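Side-chain contacts in Tlr1789 protein (Thermosynechococcus elongatus, PDB 2X8X), which belongs to the Omp85 outer-membrane family and probably takes part in protein insertion or transport, its N-terminal POTRA domains, the part described here, perhaps receiving the substrate proteins: residues Glu181-Pro186 with Gln192-Ala197; Val153-Thr158 with Pro217-Arg222; Leu22-Gln25 with Thr29-Gly32. All coordinates share one frame; numbering follows the deposited sequence.

Interaction 1 (Glu181-Pro186 with Gln192-Ala197); sequences EMDTQP and QKTVQA
D183 and T194 make the closest van der Waals approach, D183 CB lying 3.3 Å from T194 CG2, a short distance for two carbons and evidence of tight packing. The two side chains meet at about a right angle. T194 brings its methyl, not its hydroxyl, to the contact because CG2 lies anti to the backbone N, and that methyl also lies 3.9 Å from D183 OD2, so it touches the side chain at CB and at one carboxylate oxygen.

A second, looser van der Waals contact sets the T184 hydroxyl against V195 CG2; the CA atoms of T184 and V195 are 6.5 Å apart. T184 OG1 stands 3.9 Å from V195 CG2 and 4.0 Å from T194 CG2, so the hydroxyl rests between two methyls of the helix. L190 lies against both T184 and V195, and L226 covers T184 from the sheet.

No hydrogen bond links 181-186 directly to 192-197; the polar ties run to D198 and R201, one and about two turns further along the helix. The carboxylate of D198 receives the backbone N of D183 at OD1 and pairs with T184 OG1 through OD2, which satisfies the buried hydroxyl, while E181 O is held by R201 NE. Within the loop itself, Q185 folds back so that NE2 reaches M182 O at 2.7 Å with an N-H...O angle of 162°. The bond is nearly straight at the hydrogen, although the donor stands 31° off the carbonyl plane.

This is the link between the two helices of a POTRA fold (β-α-α-β-β), its loop laid against the first turns of helix 192-205.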
ATOM      1  N   GLU A 181      -0.459  24.981  23.887  1.00 24.87           N
ATOM      2  CA  GLU A 181      -0.137  25.548  22.590  1.00 24.53           C
ATOM      3  C   GLU A 181      -0.265  24.564  21.452  1.00 25.40           C
ATOM      4  O   GLU A 181      -0.175  24.981  20.284  1.00 25.59           O
ATOM      5  CB  GLU A 181       1.289  26.107  22.599  1.00 24.84           C
ATOM      6  CG  GLU A 181       1.446  27.194  23.652  1.00 23.18           C
ATOM      7  CD  GLU A 181       0.560  28.408  23.409  1.00 27.41           C
ATOM      8  OE1 GLU A 181       0.348  28.818  22.220  1.00 25.14           O
ATOM      9  OE2 GLU A 181       0.123  28.979  24.430  1.00 22.81           O
ATOM     10  N   MET A 182      -0.442  23.277  21.793  1.00 23.96           N
ATOM     11  CA  MET A 182      -0.318  22.212  20.813  1.00 25.98           C
ATOM     12  C   MET A 182      -1.654  21.582  20.443  1.00 25.80           C
ATOM     13  O   MET A 182      -2.389  21.102  21.312  1.00 26.18           O
ATOM     14  CB  MET A 182       0.636  21.128  21.338  1.00 25.13           C
ATOM     15  CG  MET A 182       2.065  21.664  21.462  1.00 26.59           C
ATOM     16  SD  MET A 182       3.126  20.285  21.884  1.00 34.23           S
ATOM     17  CE  MET A 182       2.997  19.205  20.408  1.00 26.04           C
ATOM     18  N   ASP A 183      -1.937  21.567  19.152  1.00 27.44           N
ATOM     19  CA  ASP A 183      -3.019  20.713  18.589  1.00 28.68           C
ATOM     20  C   ASP A 183      -2.634  19.239  18.416  1.00 28.18           C
ATOM     21  O   ASP A 183      -3.518  18.363  18.371  1.00 27.76           O
ATOM     22  CB  ASP A 183      -3.451  21.209  17.211  1.00 29.01           C
ATOM     23  CG  ASP A 183      -4.170  22.541  17.249  1.00 34.07           C
ATOM     24  OD1 ASP A 183      -4.831  22.878  18.282  1.00 34.71           O
ATOM     25  OD2 ASP A 183      -4.097  23.232  16.198  1.00 35.61           O
ATOM     26  N   THR A 184      -1.351  18.965  18.208  1.00 28.01           N
ATOM     27  CA  THR A 184      -0.873  17.573  18.219  1.00 27.55           C
ATOM     28  C   THR A 184      -0.974  17.024  19.651  1.00 28.63           C
ATOM     29  O   THR A 184      -0.254  17.497  20.529  1.00 28.58           O
ATOM     30  CB  THR A 184       0.585  17.516  17.742  1.00 28.74           C
ATOM     31  OG1 THR A 184       0.677  18.154  16.463  1.00 25.62           O
ATOM     32  CG2 THR A 184       1.082  16.058  17.587  1.00 26.90           C
ATOM     33  N   GLN A 185      -1.904  16.079  19.898  1.00 29.62           N
ATOM     34  CA  GLN A 185      -2.214  15.546  21.260  1.00 30.32           C
ATOM     35  C   GLN A 185      -2.395  14.023  21.114  1.00 29.87           C
ATOM     36  O   GLN A 185      -2.600  13.560  20.024  1.00 29.93           O
ATOM     37  CB  GLN A 185      -3.490  16.189  21.864  1.00 29.91           C
ATOM     38  CG  GLN A 185      -3.361  17.705  22.057  1.00 33.33           C
ATOM     39  CD  GLN A 185      -2.494  18.115  23.259  1.00 38.41           C
ATOM     40  OE1 GLN A 185      -2.180  17.290  24.102  1.00 41.40           O
ATOM     41  NE2 GLN A 185      -2.139  19.409  23.349  1.00 38.16           N
ATOM     42  N   PRO A 186      -2.264  13.243  22.197  1.00 29.70           N
ATOM     43  CA  PRO A 186      -2.587  11.813  22.025  1.00 28.88           C
ATOM     44  C   PRO A 186      -3.949  11.556  21.360  1.00 28.32           C
ATOM     45  O   PRO A 186      -4.907  12.315  21.599  1.00 27.50           O
ATOM     46  CB  PRO A 186      -2.528  11.241  23.437  1.00 28.30           C
ATOM     47  CG  PRO A 186      -1.517  12.093  24.114  1.00 30.17           C
ATOM     48  CD  PRO A 186      -1.629  13.526  23.503  1.00 29.10           C
ATOM     49  N   GLN A 192       1.975  17.124   9.476  1.00 28.99           N
ATOM     50  CA  GLN A 192       3.218  17.913   9.487  1.00 32.20           C
ATOM     51  C   GLN A 192       2.928  19.407   9.525  1.00 32.26           C
ATOM     52  O   GLN A 192       3.768  20.185  10.024  1.00 33.47           O
ATOM     53  CB  GLN A 192       4.111  17.484   8.304  1.00 32.40           C
ATOM     54  CG  GLN A 192       5.344  18.292   8.115  1.00 38.87           C
ATOM     55  CD  GLN A 192       5.241  19.090   6.836  1.00 44.48           C
ATOM     56  OE1 GLN A 192       4.912  18.520   5.763  1.00 46.34           O
ATOM     57  NE2 GLN A 192       5.508  20.411   6.921  1.00 44.32           N
ATOM     58  N   LYS A 193       1.733  19.782   9.053  1.00 31.84           N
ATOM     59  CA  LYS A 193       1.219  21.158   9.048  1.00 32.42           C
ATOM     60  C   LYS A 193       0.918  21.595  10.469  1.00 30.91           C
ATOM     61  O   LYS A 193       1.235  22.720  10.873  1.00 28.69           O
ATOM     62  CB  LYS A 193      -0.098  21.224   8.251  1.00 33.40           C
ATOM     63  CG  LYS A 193      -0.022  21.779   6.860  1.00 40.67           C
ATOM     64  CD  LYS A 193       1.141  21.187   6.062  1.00 48.29           C
ATOM     65  CE  LYS A 193       2.009  22.309   5.476  1.00 48.41           C
ATOM     66  NZ  LYS A 193       2.290  21.959   4.059  1.00 50.03           N
ATOM     67  N   THR A 194       0.250  20.704  11.200  1.00 29.00           N
ATOM     68  CA  THR A 194      -0.099  20.970  12.611  1.00 26.85           C
ATOM     69  C   THR A 194       1.144  20.977  13.482  1.00 26.46           C
ATOM     70  O   THR A 194       1.250  21.862  14.327  1.00 24.60           O
ATOM     71  CB  THR A 194      -1.092  19.940  13.234  1.00 27.80           C
ATOM     72  OG1 THR A 194      -2.063  19.556  12.265  1.00 24.75           O
ATOM     73  CG2 THR A 194      -1.776  20.558  14.495  1.00 28.91           C
ATOM     74  N   VAL A 195       2.072  20.024  13.274  1.00 24.62           N
ATOM     75  CA  VAL A 195       3.353  20.076  13.994  1.00 25.05           C
ATOM     76  C   VAL A 195       4.117  21.413  13.831  1.00 25.90           C
ATOM     77  O   VAL A 195       4.587  22.014  14.819  1.00 22.91           O
ATOM     78  CB  VAL A 195       4.313  18.899  13.665  1.00 26.32           C
ATOM     79  CG1 VAL A 195       5.613  19.085  14.419  1.00 24.28           C
ATOM     80  CG2 VAL A 195       3.685  17.547  14.011  1.00 25.58           C
ATOM     81  N   GLN A 196       4.211  21.868  12.589  1.00 27.91           N
ATOM     82  CA  GLN A 196       4.784  23.168  12.247  1.00 28.73           C
ATOM     83  C   GLN A 196       4.173  24.299  12.986  1.00 27.63           C
ATOM     84  O   GLN A 196       4.916  25.117  13.536  1.00 26.12           O
ATOM     85  CB  GLN A 196       4.539  23.529  10.788  1.00 30.31           C
ATOM     86  CG  GLN A 196       5.024  22.561   9.829  1.00 35.62           C
ATOM     87  CD  GLN A 196       6.490  22.475   9.806  1.00 42.84           C
ATOM     88  OE1 GLN A 196       7.123  22.011  10.769  1.00 42.23           O
ATOM     89  NE2 GLN A 196       7.076  22.897   8.673  1.00 47.04           N
ATOM     90  N   ALA A 197       2.843  24.383  12.883  1.00 25.94           N
ATOM     91  CA  ALA A 197       2.052  25.392  13.549  1.00 26.61           C
ATOM     92  C   ALA A 197       2.273  25.386  15.063  1.00 25.40           C
ATOM     93  O   ALA A 197       2.378  26.453  15.719  1.00 24.96           O
ATOM     94  CB  ALA A 197       0.551  25.194  13.197  1.00 26.46           C
TER

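Interaction 2 (Val153-Thr158 with Pro217-Arg222); sequences VVEQVT and PGQNPR. Unlike the reference sequence in segment 217-222: N220 (reference Asp).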
ATOM      1  N   VAL A 153      -1.104   7.480  13.994  1.00 21.92           N
ATOM      2  CA  VAL A 153      -1.774   7.896  15.260  1.00 21.33           C
ATOM      3  C   VAL A 153      -0.714   8.165  16.365  1.00 19.99           C
ATOM      4  O   VAL A 153       0.269   7.407  16.533  1.00 18.35           O
ATOM      5  CB  VAL A 153      -2.844   6.819  15.744  1.00 21.75           C
ATOM      6  CG1 VAL A 153      -3.544   7.244  17.114  1.00 20.75           C
ATOM      7  CG2 VAL A 153      -3.912   6.605  14.691  1.00 20.40           C
ATOM      8  N   VAL A 154      -0.920   9.306  17.040  1.00 21.47           N
ATOM      9  CA  VAL A 154      -0.124   9.756  18.188  1.00 20.89           C
ATOM     10  C   VAL A 154      -0.668   9.055  19.446  1.00 23.09           C
ATOM     11  O   VAL A 154      -1.791   9.300  19.897  1.00 24.75           O
ATOM     12  CB  VAL A 154      -0.089  11.306  18.312  1.00 21.44           C
ATOM     13  CG1 VAL A 154       0.683  11.698  19.564  1.00 18.46           C
ATOM     14  CG2 VAL A 154       0.667  11.926  17.083  1.00 15.14           C
ATOM     15  N   GLU A 155       0.119   8.123  19.941  1.00 23.97           N
ATOM     16  CA  GLU A 155      -0.158   7.378  21.170  1.00 26.05           C
ATOM     17  C   GLU A 155       0.174   8.294  22.385  1.00 25.18           C
ATOM     18  O   GLU A 155      -0.679   8.534  23.253  1.00 23.36           O
ATOM     19  CB  GLU A 155       0.688   6.101  21.161  1.00 25.56           C
ATOM     20  CG  GLU A 155       0.037   4.925  21.831  1.00 32.70           C
ATOM     21  CD  GLU A 155       0.930   3.672  21.803  1.00 36.27           C
ATOM     22  OE1 GLU A 155       0.683   2.801  20.915  1.00 31.49           O
ATOM     23  OE2 GLU A 155       1.864   3.580  22.665  1.00 36.42           O
ATOM     24  N   GLN A 156       1.395   8.848  22.438  1.00 24.72           N
ATOM     25  CA  GLN A 156       1.705   9.843  23.456  1.00 25.76           C
ATOM     26  C   GLN A 156       2.567  10.965  22.962  1.00 24.29           C
ATOM     27  O   GLN A 156       3.120  10.939  21.847  1.00 22.59           O
ATOM     28  CB  GLN A 156       2.355   9.259  24.739  1.00 28.65           C
ATOM     29  CG  GLN A 156       3.277   8.093  24.483  1.00 34.42           C
ATOM     30  CD  GLN A 156       3.786   7.439  25.783  1.00 41.83           C
ATOM     31  OE1 GLN A 156       3.433   7.848  26.885  1.00 45.78           O
ATOM     32  NE2 GLN A 156       4.623   6.426  25.637  1.00 44.16           N
ATOM     33  N   VAL A 157       2.656  11.977  23.792  1.00 22.82           N
ATOM     34  CA  VAL A 157       3.600  13.058  23.509  1.00 23.01           C
ATOM     35  C   VAL A 157       4.432  13.223  24.769  1.00 23.54           C
ATOM     36  O   VAL A 157       3.872  13.435  25.852  1.00 22.44           O
ATOM     37  CB  VAL A 157       2.894  14.404  23.167  1.00 22.88           C
ATOM     38  CG1 VAL A 157       3.926  15.556  22.904  1.00 25.04           C
ATOM     39  CG2 VAL A 157       1.958  14.213  21.996  1.00 24.85           C
ATOM     40  N   THR A 158       5.770  13.191  24.582  1.00 22.20           N
ATOM     41  CA  THR A 158       6.762  13.100  25.662  1.00 22.29           C
ATOM     42  C   THR A 158       7.646  14.321  25.538  1.00 20.91           C
ATOM     43  O   THR A 158       8.195  14.549  24.447  1.00 19.89           O
ATOM     44  CB  THR A 158       7.720  11.856  25.438  1.00 23.33           C
ATOM     45  OG1 THR A 158       6.925  10.669  25.198  1.00 25.89           O
ATOM     46  CG2 THR A 158       8.775  11.653  26.639  1.00 20.25           C
ATOM     47  N   PRO A 217       8.579   4.519  17.765  1.00 29.12           N
ATOM     48  CA  PRO A 217       7.387   3.653  17.529  1.00 29.77           C
ATOM     49  C   PRO A 217       6.593   3.493  18.837  1.00 29.29           C
ATOM     50  O   PRO A 217       7.209   3.298  19.900  1.00 30.69           O
ATOM     51  CB  PRO A 217       8.001   2.284  17.091  1.00 30.04           C
ATOM     52  CG  PRO A 217       9.531   2.465  17.100  1.00 31.31           C
ATOM     53  CD  PRO A 217       9.858   3.765  17.815  1.00 28.99           C
ATOM     54  N   GLY A 218       5.263   3.625  18.800  1.00 29.06           N
ATOM     55  CA  GLY A 218       4.455   3.317  20.004  1.00 27.78           C
ATOM     56  C   GLY A 218       4.528   1.851  20.514  1.00 28.40           C
ATOM     57  O   GLY A 218       5.220   0.960  19.980  1.00 27.48           O
ATOM     58  N   GLN A 219       3.760   1.603  21.566  1.00 28.90           N
ATOM     59  CA  GLN A 219       3.454   0.213  21.982  1.00 30.56           C
ATOM     60  C   GLN A 219       2.764  -0.645  20.889  1.00 29.23           C
ATOM     61  O   GLN A 219       3.198  -1.791  20.590  1.00 28.22           O
ATOM     62  CB  GLN A 219       2.576   0.315  23.213  1.00 31.86           C
ATOM     63  CG  GLN A 219       3.383   0.957  24.304  1.00 38.75           C
ATOM     64  CD  GLN A 219       4.521   0.005  24.784  1.00 45.70           C
ATOM     65  OE1 GLN A 219       4.476  -1.234  24.577  1.00 45.11           O
ATOM     66  NE2 GLN A 219       5.510   0.584  25.468  1.00 50.31           N
ATOM     67  N   ASN A 220       1.696  -0.077  20.312  1.00 27.62           N
ATOM     68  CA  ASN A 220       1.288  -0.451  18.952  1.00 27.47           C
ATOM     69  C   ASN A 220       2.353   0.150  17.965  1.00 27.04           C
ATOM     70  O   ASN A 220       2.422   1.379  17.791  1.00 26.43           O
ATOM     71  CB  ASN A 220      -0.088   0.124  18.687  1.00 26.49           C
ATOM     72  CG  ASN A 220      -0.586  -0.183  17.284  1.00 27.10           C
ATOM     73  OD1 ASN A 220      -1.779  -0.008  16.998  1.00 25.99           O
ATOM     74  ND2 ASN A 220       0.310  -0.692  16.414  1.00 23.76           N
ATOM     75  N   PRO A 221       3.210  -0.706  17.337  1.00 26.80           N
ATOM     76  CA  PRO A 221       4.357  -0.249  16.545  1.00 25.68           C
ATOM     77  C   PRO A 221       3.953   0.477  15.231  1.00 27.10           C
ATOM     78  O   PRO A 221       4.800   0.975  14.509  1.00 26.36           O
ATOM     79  CB  PRO A 221       5.106  -1.552  16.228  1.00 26.29           C
ATOM     80  CG  PRO A 221       4.041  -2.604  16.246  1.00 24.96           C
ATOM     81  CD  PRO A 221       3.116  -2.182  17.359  1.00 27.12           C
ATOM     82  N   ARG A 222       2.656   0.530  14.966  1.00 27.01           N
ATOM     83  CA  ARG A 222       2.077   1.219  13.822  1.00 26.73           C
ATOM     84  C   ARG A 222       1.730   2.653  14.214  1.00 26.15           C
ATOM     85  O   ARG A 222       1.453   3.515  13.360  1.00 26.05           O
ATOM     86  CB  ARG A 222       0.856   0.392  13.376  1.00 25.55           C
ATOM     87  CG  ARG A 222       1.377  -0.610  12.403  1.00 28.14           C
ATOM     88  CD  ARG A 222       1.041  -2.007  12.475  1.00 30.63           C
ATOM     89  NE  ARG A 222      -0.038  -2.294  11.601  1.00 24.24           N
ATOM     90  CZ  ARG A 222      -0.373  -3.446  11.011  1.00 22.03           C
ATOM     91  NH1 ARG A 222      -1.466  -3.358  10.348  1.00 17.70           N
ATOM     92  NH2 ARG A 222       0.254  -4.656  11.055  1.00 23.01           N
TER
HETATM   93  O   HOH W   1      -0.940   4.660  13.108  1.00 22.34           O
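E155 reaches across to the loop 217-222 and spends both carboxylate oxygens on two successive backbone amides. Q219 N donates to OE2 at 3.0 Å with an N-H...O angle of 153°, and N220 N donates to OE1 at 3.1 Å with an angle of 144°. Both amides arrive on the syn side, the one of Q219 standing 19° out of the carboxylate plane. Two separate grips of this kind fix the rotation of the group and would be expected to favour its charged form. The extended chain beyond CG carries the carboxylate this far.

Van der Waals contacts between the carboxylate oxygens and loop carbons surround the same group. E155 OE2 lies 3.4 Å from Q219 CB, E155 OE1 is 3.6 Å from N220 CB, and G218, without a side chain, lets its CA come within 3.7 Å of E155 OE2. R223 touches the side chain of E155 as well.

The loop being held is the turn of the β-hairpin 208-217/224-232 in the third POTRA domain, and E155 sits near the start of that domain's first strand, 154-161, which runs parallel to 224-232. Backbone hydrogen bonds of V153 and E155 with V224 continue the sheet just beside the carboxylate site.

Away from E155 the contact is loose. Q219 bends at chi2 and its exposed amide turns off from the strand. R222 likewise sends its guanidinium elsewhere, so the connection at this end is made by one bridging water, which accepts from V153 N at 3.0 Å and donates to R222 O at 2.7 Å, spanning two backbones that do not touch here.

Interaction 3 (Leu22-Gln25 with Thr29-Gly32); sequences LVYQ and TRPG
R30 meets Y24 through charge-assisted hydrogen bonding to a single backbone atom. Its two terminal nitrogens both point at Y24 O: NH1 lies 2.7 Å from that oxygen with an N-H...O angle of 150°, and NH2 lies 2.9 Å from it with an angle of 135°. The oxygen is essentially in the guanidinium plane, so it is taken up end-on between the two N-H groups. Neither bond is straight, as expected when one acceptor serves two donors of the same group. A bend at chi2 (-74°), followed by a nearly extended chi3, swings the guanidinium back to the helix.

Electrostatics probably adds to this, because Y24 O belongs to the last turns of helix 17-26, where the carbonyl end of the helix dipole would favour a positive charge. Q25 O is also at the guanidinium edge, but at 3.9 Å from R30 NH2 it contributes no hydrogen bond.

Van der Waals contact is slight. Y24 CD1 is 4.3 Å from R30 NH1, which stands at the ring's edge close to its plane, a geometry that excludes a cation-pi stack.

Y24 instead seats helix 17-26 on strand 5-13, its side chain packing on V12 and its hydroxyl bonding to V10 O. The loop has contacts of its own: T29 packs on I7 and P31 on V10 of the same strand, while T29 OG1 is tied to D43 of helix 37-48.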
ATOM      1  N   LEU A  22      -7.313 -11.332 -24.473  1.00 32.40           N
ATOM      2  CA  LEU A  22      -6.065 -10.828 -23.870  1.00 31.32           C
ATOM      3  C   LEU A  22      -4.956 -11.865 -23.741  1.00 30.29           C
ATOM      4  O   LEU A  22      -3.818 -11.541 -24.056  1.00 29.53           O
ATOM      5  CB  LEU A  22      -6.338 -10.188 -22.505  1.00 31.53           C
ATOM      6  CG  LEU A  22      -5.102  -9.653 -21.790  1.00 31.65           C
ATOM      7  CD1 LEU A  22      -4.603  -8.296 -22.426  1.00 31.33           C
ATOM      8  CD2 LEU A  22      -5.437  -9.548 -20.303  1.00 33.60           C
ATOM      9  N   VAL A  23      -5.295 -13.067 -23.253  1.00 27.90           N
ATOM     10  CA  VAL A  23      -4.385 -14.190 -23.158  1.00 28.37           C
ATOM     11  C   VAL A  23      -3.799 -14.515 -24.534  1.00 28.62           C
ATOM     12  O   VAL A  23      -2.569 -14.667 -24.675  1.00 28.58           O
ATOM     13  CB  VAL A  23      -5.086 -15.454 -22.547  1.00 28.30           C
ATOM     14  CG1 VAL A  23      -4.144 -16.692 -22.518  1.00 28.86           C
ATOM     15  CG2 VAL A  23      -5.579 -15.154 -21.131  1.00 30.88           C
ATOM     16  N   TYR A  24      -4.654 -14.612 -25.550  1.00 28.34           N
ATOM     17  CA  TYR A  24      -4.130 -14.883 -26.897  1.00 29.73           C
ATOM     18  C   TYR A  24      -3.212 -13.792 -27.393  1.00 30.02           C
ATOM     19  O   TYR A  24      -2.263 -14.076 -28.081  1.00 31.50           O
ATOM     20  CB  TYR A  24      -5.245 -15.056 -27.908  1.00 31.08           C
ATOM     21  CG  TYR A  24      -5.835 -16.433 -27.879  1.00 33.41           C
ATOM     22  CD1 TYR A  24      -5.051 -17.556 -28.199  1.00 36.16           C
ATOM     23  CD2 TYR A  24      -7.172 -16.630 -27.540  1.00 35.83           C
ATOM     24  CE1 TYR A  24      -5.600 -18.839 -28.154  1.00 37.52           C
ATOM     25  CE2 TYR A  24      -7.735 -17.907 -27.522  1.00 35.17           C
ATOM     26  CZ  TYR A  24      -6.936 -18.992 -27.815  1.00 35.28           C
ATOM     27  OH  TYR A  24      -7.477 -20.250 -27.761  1.00 37.95           O
ATOM     28  N   GLN A  25      -3.523 -12.544 -27.071  1.00 29.98           N
ATOM     29  CA  GLN A  25      -2.777 -11.359 -27.481  1.00 31.45           C
ATOM     30  C   GLN A  25      -1.365 -11.402 -26.875  1.00 30.69           C
ATOM     31  O   GLN A  25      -0.437 -11.020 -27.512  1.00 30.40           O
ATOM     32  CB  GLN A  25      -3.580 -10.168 -26.952  1.00 32.92           C
ATOM     33  CG  GLN A  25      -3.239  -8.716 -27.315  1.00 42.27           C
ATOM     34  CD  GLN A  25      -4.478  -7.752 -27.105  1.00 49.87           C
ATOM     35  OE1 GLN A  25      -5.256  -7.907 -26.148  1.00 54.49           O
ATOM     36  NE2 GLN A  25      -4.643  -6.759 -28.006  1.00 52.33           N
ATOM     37  N   THR A  29       2.988 -18.347 -28.373  1.00 31.49           N
ATOM     38  CA  THR A  29       2.733 -19.687 -28.901  1.00 31.55           C
ATOM     39  C   THR A  29       1.400 -19.701 -29.663  1.00 31.13           C
ATOM     40  O   THR A  29       0.331 -19.316 -29.126  1.00 32.41           O
ATOM     41  CB  THR A  29       2.811 -20.794 -27.797  1.00 31.88           C
ATOM     42  OG1 THR A  29       4.061 -20.678 -27.069  1.00 33.18           O
ATOM     43  CG2 THR A  29       2.745 -22.169 -28.456  1.00 32.29           C
ATOM     44  N   ARG A  30       1.503 -20.099 -30.929  1.00 30.20           N
ATOM     45  CA  ARG A  30       0.407 -20.212 -31.893  1.00 29.60           C
ATOM     46  C   ARG A  30       0.359 -21.640 -32.469  1.00 26.92           C
ATOM     47  O   ARG A  30       1.349 -22.357 -32.421  1.00 24.33           O
ATOM     48  CB  ARG A  30       0.604 -19.248 -33.101  1.00 30.53           C
ATOM     49  CG  ARG A  30       0.927 -17.743 -32.790  1.00 35.25           C
ATOM     50  CD  ARG A  30      -0.304 -16.984 -32.273  1.00 39.76           C
ATOM     51  NE  ARG A  30       0.043 -15.694 -31.646  1.00 44.71           N
ATOM     52  CZ  ARG A  30      -0.573 -15.161 -30.576  1.00 46.29           C
ATOM     53  NH1 ARG A  30      -1.587 -15.814 -29.966  1.00 42.22           N
ATOM     54  NH2 ARG A  30      -0.154 -13.966 -30.101  1.00 47.61           N
ATOM     55  N   PRO A  31      -0.809 -22.033 -33.024  1.00 26.92           N
ATOM     56  CA  PRO A  31      -0.886 -23.235 -33.872  1.00 26.85           C
ATOM     57  C   PRO A  31       0.039 -23.001 -35.054  1.00 26.52           C
ATOM     58  O   PRO A  31      -0.011 -21.927 -35.673  1.00 25.65           O
ATOM     59  CB  PRO A  31      -2.357 -23.260 -34.347  1.00 26.92           C
ATOM     60  CG  PRO A  31      -3.100 -22.275 -33.411  1.00 28.02           C
ATOM     61  CD  PRO A  31      -2.074 -21.257 -33.055  1.00 27.46           C
ATOM     62  N   GLY A  32       0.907 -23.971 -35.318  1.00 26.25           N
ATOM     63  CA  GLY A  32       1.848 -23.894 -36.436  1.00 27.15           C
ATOM     64  C   GLY A  32       3.241 -23.435 -36.041  1.00 27.55           C
ATOM     65  O   GLY A  32       4.157 -23.441 -36.884  1.00 28.16           O
TER

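How the interactions relate
Along the chain, interaction 3 comes first, in the N-terminal POTRA domain, and closes before the other two open. Interaction 1 is then nested within the span closed by interaction 2, both in the third POTRA domain. Their centres lie 15 Å apart and they touch directly: P186 and Q185 of the inter-helix loop pack on V154-V157 of strand 154-161, with P186 CB 3.3 Å from E155 O. Interaction 1 joins loop to helix and interaction 2 strand to hairpin turn, the 181-186 loop meeting the strand of interaction 2. Interaction 3 is centred 59 Å from interaction 1 and 54 Å from interaction 2, across the centre of an elongated chain, so each contact is internal to one end, with the middle POTRA domain between.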